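Local coordinates for formate dehydrogenase (Staphylococcus aureus, PDB 6TTB), which probably oxidises formate to carbon dioxide while reducing NAD+ to NADH, at residues 192-197 with 254-259; 243-248 with 277-282. All coordinates share one frame; numbering follows the deposited sequence.

How the contacts relate
Contact 1 and contact 2 lie side by side at the C-terminal, cofactor-binding end of the strands in the seven-stranded parallel Rossmann sheet, their centres about 5 Å apart. Along the chain their segments alternate: 192-197, 243-248, 254-259, 277-282. The first two hold the ends of the neighbouring strands 190-194 and 242-245 and the loops that follow, where the chain, after strands 213-217 and 229-230, crosses back to the other side of strand 190-194; the other two are loops leading into helices 259-264 and 282-291. Phe194 O and His246 N, 2.8 Å apart, probably hydrogen-bond, as do Phe257 N and Ile279 O at 2.9 Å. Both contacts touch NAD: contact 1 at adenine and pyrophosphate, contact 2 along adenine and both riboses.

Contact 1: 192-197 with 254-259; sequences GIFGFG and DNLFDK. With NAD (nicotinamide-adenine-dinucleotide), chain C.
The adenine end of the Rossmann NAD site is built here around Phe194, the last residue of strand 190-194, just ahead of a glycine-rich turn that fits the GxGxxG pattern with Gly195 and Gly197. With its CG anti to the backbone N (chi1 -179°), Phe194 carries its ring between the cofactor and the loop 254-259. NAD C2A lies over one face, displaced toward the rim. The opposite face takes the edge of Phe257 in a T-shaped pair, planes at 84° and centroids 5.6 Å apart; Phe257 CE1 leads, 4.2 Å from Phe194 CE2. Leu256 comes in obliquely at the far end of the same ring, its CD2 branch 3.4 Å from Phe194 CZ. In the turn after the strand, Gly195 CA passes 3.8 Å from NAD N3A, and Gly197 CA approaches the pyrophosphate oxygen NAD O2A at 3.3 Å. Phe233, from helix 233-239, also meets the Phe194 ring. The segments meet through apolar side chains alone, with no hydrogen bond between them; Phe194 gives the adenine an apolar ring face, while polar contacts to NAD come from other groups such as Asp218 and the backbone amides of Arg198 and Ile199.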
loop_
_atom_site.group_PDB
_atom_site.type_symbol
_atom_site.label_atom_id
_atom_site.label_comp_id
_atom_site.label_asym_id
_atom_site.label_seq_id
_atom_site.Cartn_x
_atom_site.Cartn_y
_atom_site.Cartn_z
ATOM N N GLY A 192 4.265 2.951 -15.238
ATOM C CA GLY A 192 3.524 3.102 -16.472
ATOM C C GLY A 192 2.045 3.121 -16.173
ATOM O O GLY A 192 1.550 2.244 -15.451
ATOM N N ILE A 193 1.374 4.199 -16.623
ATOM C CA ILE A 193 -0.062 4.342 -16.423
ATOM C C ILE A 193 -0.734 4.013 -17.739
ATOM O O ILE A 193 -0.646 4.785 -18.677
ATOM C CB ILE A 193 -0.450 5.770 -15.876
ATOM C CG1 ILE A 193 0.077 6.039 -14.452
ATOM C CG2 ILE A 193 -1.939 6.035 -15.959
ATOM C CD1 ILE A 193 1.035 7.202 -14.406
ATOM N N PHE A 194 -1.360 2.835 -17.800
ATOM C CA PHE A 194 -2.109 2.445 -18.967
ATOM C C PHE A 194 -3.500 3.048 -18.893
ATOM O O PHE A 194 -4.346 2.553 -18.179
ATOM C CB PHE A 194 -2.237 0.950 -18.988
ATOM C CG PHE A 194 -2.989 0.426 -20.173
ATOM C CD1 PHE A 194 -2.430 0.480 -21.461
ATOM C CD2 PHE A 194 -4.242 -0.160 -20.008
ATOM C CE1 PHE A 194 -3.135 -0.013 -22.550
ATOM C CE2 PHE A 194 -4.915 -0.725 -21.078
ATOM C CZ PHE A 194 -4.392 -0.599 -22.354
ATOM N N GLY A 195 -3.724 4.150 -19.631
ATOM C CA GLY A 195 -5.035 4.773 -19.689
ATOM C C GLY A 195 -5.073 6.011 -18.836
ATOM O O GLY A 195 -5.112 5.947 -17.608
ATOM N N PHE A 196 -4.948 7.136 -19.512
ATOM C CA PHE A 196 -4.577 8.370 -18.863
ATOM C C PHE A 196 -5.792 9.256 -18.927
ATOM O O PHE A 196 -5.732 10.331 -19.443
ATOM C CB PHE A 196 -3.319 8.955 -19.531
ATOM C CG PHE A 196 -2.531 9.901 -18.663
ATOM C CD1 PHE A 196 -2.040 9.494 -17.441
ATOM C CD2 PHE A 196 -2.248 11.200 -19.087
ATOM C CE1 PHE A 196 -1.336 10.387 -16.630
ATOM C CE2 PHE A 196 -1.539 12.088 -18.288
ATOM C CZ PHE A 196 -1.087 11.680 -17.051
ATOM N N GLY A 197 -6.913 8.734 -18.457
ATOM C CA GLY A 197 -8.131 9.503 -18.319
ATOM C C GLY A 197 -8.182 10.187 -16.968
ATOM O O GLY A 197 -7.123 10.611 -16.429
ATOM N N ASP A 254 -10.179 -5.898 -23.760
ATOM C CA ASP A 254 -10.660 -7.222 -23.442
ATOM C C ASP A 254 -9.472 -8.222 -23.511
ATOM O O ASP A 254 -8.753 -8.288 -24.507
ATOM C CB ASP A 254 -11.838 -7.552 -24.318
ATOM C CG ASP A 254 -12.492 -8.838 -23.910
ATOM O OD1 ASP A 254 -11.927 -9.533 -23.026
ATOM O OD2 ASP A 254 -13.555 -9.141 -24.457
ATOM N N ASN A 255 -9.164 -8.894 -22.402
ATOM C CA ASN A 255 -8.109 -9.886 -22.423
ATOM C C ASN A 255 -6.769 -9.363 -22.973
ATOM O O ASN A 255 -5.915 -10.158 -23.324
ATOM C CB ASN A 255 -8.495 -11.087 -23.233
ATOM C CG ASN A 255 -7.886 -12.316 -22.611
ATOM O OD1 ASN A 255 -7.967 -12.494 -21.390
ATOM N ND2 ASN A 255 -7.251 -13.145 -23.402
ATOM N N LEU A 256 -6.531 -8.032 -22.914
ATOM C CA LEU A 256 -5.312 -7.439 -23.440
ATOM C C LEU A 256 -4.091 -7.976 -22.742
ATOM O O LEU A 256 -3.109 -8.130 -23.364
ATOM C CB LEU A 256 -5.334 -5.923 -23.300
ATOM C CG LEU A 256 -4.048 -5.233 -23.791
ATOM C CD1 LEU A 256 -3.615 -5.757 -25.201
ATOM C CD2 LEU A 256 -4.183 -3.714 -23.774
ATOM N N PHE A 257 -4.082 -8.050 -21.427
ATOM C CA PHE A 257 -2.860 -8.516 -20.747
ATOM C C PHE A 257 -2.931 -10.025 -20.633
ATOM O O PHE A 257 -3.469 -10.499 -19.638
ATOM C CB PHE A 257 -2.747 -7.880 -19.367
ATOM C CG PHE A 257 -2.342 -6.443 -19.375
ATOM C CD1 PHE A 257 -3.240 -5.450 -19.733
ATOM C CD2 PHE A 257 -1.053 -6.067 -19.029
ATOM C CE1 PHE A 257 -2.823 -4.121 -19.851
ATOM C CE2 PHE A 257 -0.661 -4.725 -19.086
ATOM C CZ PHE A 257 -1.558 -3.755 -19.481
ATOM N N ASP A 258 -2.748 -10.706 -21.794
ATOM C CA ASP A 258 -2.812 -12.176 -21.911
ATOM C C ASP A 258 -1.438 -12.761 -21.656
ATOM O O ASP A 258 -0.584 -12.077 -21.133
ATOM C CB ASP A 258 -3.315 -12.666 -23.276
ATOM C CG ASP A 258 -2.590 -12.046 -24.480
ATOM O OD1 ASP A 258 -1.801 -11.124 -24.259
ATOM O OD2 ASP A 258 -2.881 -12.475 -25.681
ATOM N N LYS A 259 -1.218 -14.017 -22.045
ATOM C CA LYS A 259 0.094 -14.596 -21.794
ATOM C C LYS A 259 1.161 -13.737 -22.463
ATOM O O LYS A 259 2.246 -13.525 -21.905
ATOM C CB LYS A 259 0.260 -16.042 -22.228
ATOM C CG LYS A 259 1.656 -16.534 -21.847
ATOM C CD LYS A 259 2.223 -17.888 -22.467
ATOM C CE LYS A 259 3.647 -18.148 -21.970
ATOM N NZ LYS A 259 4.016 -19.594 -21.901
HETATM P PA NAD C . -11.651 7.580 -18.284
HETATM O O1A NAD C . -12.556 7.487 -19.464
HETATM O O2A NAD C . -11.336 8.909 -17.623
HETATM O O5B NAD C . -10.292 6.757 -18.557
HETATM C C5B NAD C . -10.175 5.836 -19.661
HETATM C C4B NAD C . -9.141 6.381 -20.614
HETATM O O4B NAD C . -8.455 5.254 -21.192
HETATM C C3B NAD C . -9.695 7.231 -21.783
HETATM O O3B NAD C . -9.444 8.634 -21.708
HETATM C C2B NAD C . -9.084 6.622 -23.051
HETATM O O2B NAD C . -8.400 7.566 -23.849
HETATM C C1B NAD C . -8.178 5.489 -22.548
HETATM N N9A NAD C . -8.328 4.251 -23.320
HETATM C C8A NAD C . -9.339 3.956 -24.227
HETATM N N7A NAD C . -9.133 2.846 -24.896
HETATM C C5A NAD C . -7.868 2.421 -24.490
HETATM C C6A NAD C . -7.038 1.329 -24.877
HETATM N N6A NAD C . -7.325 0.472 -25.840
HETATM N N1A NAD C . -5.802 1.260 -24.321
HETATM C C2A NAD C . -5.475 2.156 -23.375
HETATM N N3A NAD C . -6.181 3.188 -22.904
HETATM C C4A NAD C . -7.371 3.279 -23.506
HETATM O O3 NAD C . -12.241 6.654 -17.181
HETATM P PN NAD C . -11.755 6.682 -15.697
HETATM O O1N NAD C . -12.768 7.503 -14.943
HETATM O O2N NAD C . -10.310 7.087 -15.651
HETATM O O5D NAD C . -11.904 5.113 -15.324
HETATM C C5D NAD C . -10.745 4.234 -15.464
HETATM C C4D NAD C . -11.245 2.835 -15.369
HETATM O O4D NAD C . -11.349 2.494 -13.965
HETATM C C3D NAD C . -12.648 2.660 -15.998
HETATM O O3D NAD C . -12.626 1.869 -17.177
HETATM C C2D NAD C . -13.509 2.083 -14.871
HETATM O O2D NAD C . -14.254 0.916 -15.195
HETATM C C1D NAD C . -12.540 1.772 -13.745
HETATM N N1N NAD C . -13.139 2.186 -12.467
HETATM C C2N NAD C . -13.261 1.235 -11.407
HETATM C C3N NAD C . -13.830 1.610 -10.169
HETATM C C7N NAD C . -13.693 0.700 -8.947
HETATM O O7N NAD C . -14.537 0.778 -8.056
HETATM N N7N NAD C . -12.642 -0.141 -8.869
HETATM C C4N NAD C . -14.494 2.890 -10.097
HETATM C C5N NAD C . -14.392 3.803 -11.169
HETATM C C6N NAD C . -13.736 3.418 -12.355
#

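Contact 2: 243-248 with 277-282. With NAD (nicotinamide-adenine-dinucleotide), chain C.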
loop_
_atom_site.group_PDB
_atom_site.type_symbol
_atom_site.label_atom_id
_atom_site.label_comp_id
_atom_site.label_asym_id
_atom_site.label_seq_id
_atom_site.Cartn_x
_atom_site.Cartn_y
_atom_site.Cartn_z
ATOM N N ILE A 243 3.048 -1.376 -13.521
ATOM C CA ILE A 243 2.027 -0.786 -14.358
ATOM C C ILE A 243 0.706 -0.793 -13.616
ATOM O O ILE A 243 0.306 -1.802 -12.994
ATOM C CB ILE A 243 1.899 -1.595 -15.660
ATOM C CG1 ILE A 243 3.108 -1.392 -16.583
ATOM C CG2 ILE A 243 0.617 -1.258 -16.382
ATOM C CD1 ILE A 243 3.268 -2.441 -17.679
ATOM N N THR A 244 -0.020 0.305 -13.736
ATOM C CA THR A 244 -1.350 0.369 -13.186
ATOM C C THR A 244 -2.294 0.679 -14.326
ATOM O O THR A 244 -1.969 1.513 -15.189
ATOM C CB THR A 244 -1.405 1.345 -11.986
ATOM O OG1 THR A 244 -2.712 1.424 -11.439
ATOM C CG2 THR A 244 -0.979 2.756 -12.284
ATOM N N ILE A 245 -3.470 0.044 -14.285
ATOM C CA ILE A 245 -4.444 0.039 -15.379
ATOM C C ILE A 245 -5.572 0.980 -15.040
ATOM O O ILE A 245 -6.214 0.834 -13.988
ATOM C CB ILE A 245 -5.018 -1.370 -15.532
ATOM C CG1 ILE A 245 -3.913 -2.432 -15.556
ATOM C CG2 ILE A 245 -5.996 -1.455 -16.667
ATOM C CD1 ILE A 245 -3.460 -2.917 -16.875
ATOM N N HIS A 246 -5.859 1.890 -15.947
ATOM C CA HIS A 246 -6.976 2.816 -15.758
ATOM C C HIS A 246 -7.723 2.969 -17.053
ATOM O O HIS A 246 -8.089 4.078 -17.420
ATOM C CB HIS A 246 -6.521 4.176 -15.125
ATOM C CG HIS A 246 -5.823 3.939 -13.826
ATOM N ND1 HIS A 246 -6.519 3.525 -12.706
ATOM C CD2 HIS A 246 -4.491 3.728 -13.554
ATOM C CE1 HIS A 246 -5.658 3.281 -11.744
ATOM N NE2 HIS A 246 -4.395 3.386 -12.254
ATOM N N ALA A 247 -7.876 1.844 -17.755
ATOM C CA ALA A 247 -8.499 1.802 -19.067
ATOM C C ALA A 247 -9.874 1.141 -18.939
ATOM O O ALA A 247 -10.078 0.276 -18.079
ATOM C CB ALA A 247 -7.604 1.020 -20.002
ATOM N N PRO A 248 -10.868 1.503 -19.793
ATOM C CA PRO A 248 -12.207 0.891 -19.712
ATOM C C PRO A 248 -12.115 -0.520 -20.276
ATOM O O PRO A 248 -11.061 -0.929 -20.746
ATOM C CB PRO A 248 -13.113 1.825 -20.552
ATOM C CG PRO A 248 -12.283 3.086 -20.731
ATOM C CD PRO A 248 -10.827 2.597 -20.768
ATOM N N GLY A 277 -11.524 -6.560 -14.094
ATOM C CA GLY A 277 -10.968 -7.903 -14.063
ATOM C C GLY A 277 -10.522 -8.418 -15.428
ATOM O O GLY A 277 -9.410 -8.961 -15.541
ATOM N N LYS A 278 -11.424 -8.320 -16.447
ATOM C CA LYS A 278 -11.271 -9.098 -17.696
ATOM C C LYS A 278 -10.115 -8.569 -18.530
ATOM O O LYS A 278 -9.724 -9.214 -19.497
ATOM C CB LYS A 278 -12.509 -8.986 -18.600
ATOM C CG LYS A 278 -13.065 -10.283 -19.190
ATOM C CD LYS A 278 -13.713 -10.035 -20.570
ATOM C CE LYS A 278 -14.570 -11.167 -21.122
ATOM N NZ LYS A 278 -13.763 -12.380 -21.381
ATOM N N ILE A 279 -9.614 -7.371 -18.237
ATOM C CA ILE A 279 -8.483 -6.882 -19.036
ATOM C C ILE A 279 -7.302 -7.823 -18.843
ATOM O O ILE A 279 -6.375 -7.895 -19.712
ATOM C CB ILE A 279 -8.050 -5.461 -18.674
ATOM C CG1 ILE A 279 -9.092 -4.444 -19.094
ATOM C CG2 ILE A 279 -6.657 -5.147 -19.270
ATOM C CD1 ILE A 279 -9.009 -3.165 -18.341
ATOM N N VAL A 280 -7.326 -8.517 -17.683
ATOM C CA VAL A 280 -6.184 -9.296 -17.352
ATOM C C VAL A 280 -6.574 -10.751 -17.333
ATOM O O VAL A 280 -7.419 -11.168 -16.557
ATOM C CB VAL A 280 -5.501 -8.839 -16.060
ATOM C CG1 VAL A 280 -4.415 -9.849 -15.666
ATOM C CG2 VAL A 280 -4.902 -7.449 -16.242
ATOM N N ASN A 281 -5.835 -11.527 -18.119
ATOM C CA ASN A 281 -6.181 -12.909 -18.322
ATOM C C ASN A 281 -6.026 -13.663 -17.011
ATOM O O ASN A 281 -4.906 -13.866 -16.538
ATOM C CB ASN A 281 -5.345 -13.591 -19.408
ATOM C CG ASN A 281 -5.855 -15.017 -19.619
ATOM O OD1 ASN A 281 -5.401 -15.925 -18.935
ATOM N ND2 ASN A 281 -6.944 -15.181 -20.398
ATOM N N ARG A 282 -7.161 -14.167 -16.499
ATOM C CA ARG A 282 -7.180 -14.790 -15.185
ATOM C C ARG A 282 -5.988 -15.728 -15.040
ATOM O O ARG A 282 -5.231 -15.654 -14.055
ATOM C CB ARG A 282 -8.449 -15.586 -14.972
ATOM C CG ARG A 282 -8.416 -16.362 -13.673
ATOM C CD ARG A 282 -9.686 -17.143 -13.467
ATOM N NE ARG A 282 -9.355 -18.404 -14.075
ATOM C CZ ARG A 282 -10.211 -19.212 -14.633
ATOM N NH1 ARG A 282 -11.500 -18.941 -14.594
ATOM N NH2 ARG A 282 -9.774 -20.292 -15.215
HETATM P PA NAD C . -11.651 7.580 -18.284
HETATM O O1A NAD C . -12.556 7.487 -19.464
HETATM O O2A NAD C . -11.336 8.909 -17.623
HETATM O O5B NAD C . -10.292 6.757 -18.557
HETATM C C5B NAD C . -10.175 5.836 -19.661
HETATM C C4B NAD C . -9.141 6.381 -20.614
HETATM O O4B NAD C . -8.455 5.254 -21.192
HETATM C C3B NAD C . -9.695 7.231 -21.783
HETATM O O3B NAD C . -9.444 8.634 -21.708
HETATM C C2B NAD C . -9.084 6.622 -23.051
HETATM O O2B NAD C . -8.400 7.566 -23.849
HETATM C C1B NAD C . -8.178 5.489 -22.548
HETATM N N9A NAD C . -8.328 4.251 -23.320
HETATM C C8A NAD C . -9.339 3.956 -24.227
HETATM N N7A NAD C . -9.133 2.846 -24.896
HETATM C C5A NAD C . -7.868 2.421 -24.490
HETATM C C6A NAD C . -7.038 1.329 -24.877
HETATM N N6A NAD C . -7.325 0.472 -25.840
HETATM N N1A NAD C . -5.802 1.260 -24.321
HETATM C C2A NAD C . -5.475 2.156 -23.375
HETATM N N3A NAD C . -6.181 3.188 -22.904
HETATM C C4A NAD C . -7.371 3.279 -23.506
HETATM O O3 NAD C . -12.241 6.654 -17.181
HETATM P PN NAD C . -11.755 6.682 -15.697
HETATM O O1N NAD C . -12.768 7.503 -14.943
HETATM O O2N NAD C . -10.310 7.087 -15.651
HETATM O O5D NAD C . -11.904 5.113 -15.324
HETATM C C5D NAD C . -10.745 4.234 -15.464
HETATM C C4D NAD C . -11.245 2.835 -15.369
HETATM O O4D NAD C . -11.349 2.494 -13.965
HETATM C C3D NAD C . -12.648 2.660 -15.998
HETATM O O3D NAD C . -12.626 1.869 -17.177
HETATM C C2D NAD C . -13.509 2.083 -14.871
HETATM O O2D NAD C . -14.254 0.916 -15.195
HETATM C C1D NAD C . -12.540 1.772 -13.745
HETATM N N1N NAD C . -13.139 2.186 -12.467
HETATM C C2N NAD C . -13.261 1.235 -11.407
HETATM C C3N NAD C . -13.830 1.610 -10.169
HETATM C C7N NAD C . -13.693 0.700 -8.947
HETATM O O7N NAD C . -14.537 0.778 -8.056
HETATM N N7N NAD C . -12.642 -0.141 -8.869
HETATM C C4N NAD C . -14.494 2.890 -10.097
HETATM C C5N NAD C . -14.392 3.803 -11.169
HETATM C C6N NAD C . -13.736 3.418 -12.355
#
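Thr244 OG1 and His246 NE2 share a 2.7 Å hydrogen bond, either being a possible donor, while the intervening Ile245 points toward the loop 277-282 and meets Ile279. The bond ties the imidazole back to the strand, and His246 also packs on Ile199 and Val203 of helix 198-207. Ile245 CG2, the branch anti to the backbone N, touches Ile279 CD1 at 3.8 Å, the two side chains running antiparallel alongside one another. Ile279 reaches this far because its CG1 stands anti to its carbonyl carbon (chi1 -69°) and the chain continues nearly extended (chi2 158°). Ile279 CD1 also lies 3.6 Å from Ala247 O and 3.9 Å from Pro248 O; the latter carbonyl is hydrogen-bonded by Thr253 OG1. Segment 243-248 is the C-terminal end of a central Rossmann strand and the loop leaving it, at the end of the parallel sheet where this fold binds its dinucleotide. Ala247 CB comes 3.9 Å from NAD N3A, and the Pro248 ring appears to lie against the adenosine ribose, though its exact fit to NAD is doubtful. On the far side of Ile279, the short 3-10 turn 277-279 is closed by Val280 N bonding to Gly277 O at 3.0 Å. The chain then enters helix 282-291 through Asn281, the N-cap residue: OD1 accepts from Ala284 N, while ND2 bonds to Asn255 OD1 in the loop 254-259.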